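Local structure of Lmo2445 protein (Listeria monocytogenes EGD-e, 5HZL) at residues D173-N178 and E187-S192. The protein is of unknown function but is a secreted, calcium-binding, internalin-like protein with a leucine-rich-repeat region. Sequence-based numbering, arbitrary orientation.
Sequences DSLILN and EDIFLS. With CA (calcium ion), chain D; CA (calcium ion), chain F.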
loop_
_atom_site.group_PDB
_atom_site.type_symbol
_atom_site.label_atom_id
_atom_site.label_comp_id
_atom_site.label_asym_id
_atom_site.label_seq_id
_atom_site.Cartn_x
_atom_site.Cartn_y
_atom_site.Cartn_z
ATOM N N ASP A 173 14.910 5.421 5.050
ATOM C CA ASP A 173 15.572 4.666 6.110
ATOM C C ASP A 173 14.677 3.624 6.778
ATOM O O ASP A 173 15.176 2.796 7.548
ATOM C CB ASP A 173 16.064 5.643 7.183
ATOM C CG ASP A 173 17.064 5.014 8.137
ATOM O OD1 ASP A 173 18.093 4.465 7.661
ATOM O OD2 ASP A 173 16.842 5.107 9.359
ATOM N N SER A 174 13.371 3.673 6.516
ATOM C CA SER A 174 12.437 2.709 7.100
ATOM C C SER A 174 11.350 2.354 6.085
ATOM O O SER A 174 10.677 3.237 5.566
ATOM C CB SER A 174 11.825 3.260 8.384
ATOM O OG SER A 174 10.999 2.288 9.006
ATOM N N LEU A 175 11.187 1.060 5.817
ATOM C CA LEU A 175 10.199 0.573 4.852
ATOM C C LEU A 175 9.494 -0.642 5.448
ATOM O O LEU A 175 10.063 -1.726 5.483
ATOM C CB LEU A 175 10.899 0.217 3.531
ATOM C CG LEU A 175 10.061 -0.345 2.385
ATOM C CD1 LEU A 175 9.018 0.670 1.962
ATOM C CD2 LEU A 175 10.954 -0.722 1.217
ATOM N N ILE A 176 8.256 -0.456 5.900
ATOM C CA ILE A 176 7.478 -1.522 6.530
ATOM C C ILE A 176 6.476 -2.074 5.515
ATOM O O ILE A 176 5.593 -1.342 5.063
ATOM C CB ILE A 176 6.709 -1.004 7.774
ATOM C CG1 ILE A 176 7.545 -0.013 8.621
ATOM C CG2 ILE A 176 6.164 -2.170 8.596
ATOM C CD1 ILE A 176 8.852 -0.531 9.169
ATOM N N LEU A 177 6.614 -3.357 5.171
ATOM C CA LEU A 177 5.741 -4.021 4.189
ATOM C C LEU A 177 5.190 -5.389 4.605
ATOM O O LEU A 177 4.725 -6.138 3.742
ATOM C CB LEU A 177 6.521 -4.207 2.886
ATOM C CG LEU A 177 6.951 -2.969 2.115
ATOM C CD1 LEU A 177 7.880 -3.349 0.977
ATOM C CD2 LEU A 177 5.729 -2.253 1.582
ATOM N N ASN A 178 5.235 -5.733 5.891
ATOM C CA ASN A 178 4.686 -7.029 6.302
ATOM C C ASN A 178 3.175 -7.121 6.105
ATOM O O ASN A 178 2.513 -6.112 5.935
ATOM C CB ASN A 178 5.049 -7.399 7.753
ATOM C CG ASN A 178 4.666 -6.330 8.766
ATOM O OD1 ASN A 178 5.072 -5.179 8.642
ATOM N ND2 ASN A 178 3.939 -6.715 9.804
ATOM N N GLU A 187 14.032 -6.565 -4.208
ATOM C CA GLU A 187 15.420 -6.871 -3.856
ATOM C C GLU A 187 16.401 -5.726 -3.709
ATOM O O GLU A 187 17.077 -5.636 -2.689
ATOM C CB GLU A 187 16.026 -7.886 -4.828
ATOM C CG GLU A 187 15.415 -9.265 -4.718
ATOM C CD GLU A 187 16.176 -10.300 -5.515
ATOM O OE1 GLU A 187 16.113 -11.481 -5.119
ATOM O OE2 GLU A 187 16.856 -9.941 -6.514
ATOM N N ASP A 188 16.491 -4.871 -4.722
ATOM C CA ASP A 188 17.453 -3.767 -4.687
ATOM C C ASP A 188 17.472 -2.975 -3.386
ATOM O O ASP A 188 18.531 -2.842 -2.763
ATOM C CB ASP A 188 17.251 -2.789 -5.854
ATOM C CG ASP A 188 17.566 -3.395 -7.216
ATOM O OD1 ASP A 188 17.641 -4.629 -7.360
ATOM O OD2 ASP A 188 17.739 -2.597 -8.158
ATOM N N ILE A 189 16.305 -2.482 -2.975
ATOM C CA ILE A 189 16.200 -1.667 -1.766
ATOM C C ILE A 189 16.612 -2.425 -0.496
ATOM O O ILE A 189 17.290 -1.842 0.356
ATOM C CB ILE A 189 14.804 -0.997 -1.634
ATOM C CG1 ILE A 189 14.825 0.153 -0.618
ATOM C CG2 ILE A 189 13.716 -2.015 -1.330
ATOM C CD1 ILE A 189 15.761 1.290 -0.990
ATOM N N PHE A 190 16.236 -3.702 -0.360
ATOM C CA PHE A 190 16.650 -4.456 0.829
ATOM C C PHE A 190 18.143 -4.778 0.840
ATOM O O PHE A 190 18.752 -4.827 1.907
ATOM C CB PHE A 190 15.853 -5.745 1.044
ATOM C CG PHE A 190 14.396 -5.533 1.322
ATOM C CD1 PHE A 190 13.974 -4.616 2.284
ATOM C CD2 PHE A 190 13.447 -6.319 0.712
ATOM C CE1 PHE A 190 12.630 -4.432 2.558
ATOM C CE2 PHE A 190 12.099 -6.147 0.995
ATOM C CZ PHE A 190 11.687 -5.201 1.920
ATOM N N LEU A 191 18.725 -4.988 -0.338
ATOM C CA LEU A 191 20.155 -5.307 -0.463
ATOM C C LEU A 191 21.083 -4.095 -0.493
ATOM O O LEU A 191 22.291 -4.257 -0.335
ATOM C CB LEU A 191 20.409 -6.154 -1.713
ATOM C CG LEU A 191 19.694 -7.506 -1.781
ATOM C CD1 LEU A 191 20.024 -8.170 -3.110
ATOM C CD2 LEU A 191 20.069 -8.406 -0.611
ATOM N N SER A 192 20.539 -2.900 -0.699
ATOM C CA SER A 192 21.358 -1.681 -0.747
ATOM C C SER A 192 21.914 -1.274 0.612
ATOM O O SER A 192 22.857 -0.501 0.675
ATOM C CB SER A 192 20.528 -0.512 -1.272
ATOM O OG SER A 192 19.450 -0.237 -0.387
HETATM CA CA CA D . 17.473 -11.446 -8.489
HETATM CA CA CA F . 20.415 4.697 6.521
#
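Asp173 OD1 binds a calcium ion at 2.6 Å, which the backbone O of Gln194 also binds, and the same OD1 accepts a weak hydrogen bond from the backbone N of Gly196. A carboxylate suits this place because its charge can bind the metal while the same oxygen accepts an N-H; the metal links Asp173 to Gln194, and the weak bond adds to this as the chain enters the next strand, 197-199. On the other segment, Glu187 OE2 binds a second calcium ion at 2.6 Å, together with Glu163. Between these two polar sites the contact is entirely apolar. Leu175 and Leu177 alternate with Ser174 and Ile176, so both leucines point into the interior of the leucine-rich-repeat solenoid, whose parallel strands, 174-176 among them, form one wall, while the short helix 187-191 packs against the interior from the other side of the leucines. Leu175 has CG anti to its own N (chi1 179°), and its CD2 reaches Ile189 CG2 at 4.0 Å. The same methyl lies 4.3 Å from Phe190 CE1, and Leu177 CD1 approaches Phe190 CZ at 4.3 Å, both obliquely to the ring. The flat, long phenylalanine bridges from helix to both leucines, whereas beta-branched Ile189 presents CG2 close to the helix backbone. Ser192 OG donates to Ile189 O, three residues earlier, at 2.8 Å from above the carbonyl plane, giving its hydroxyl a partner within the turn.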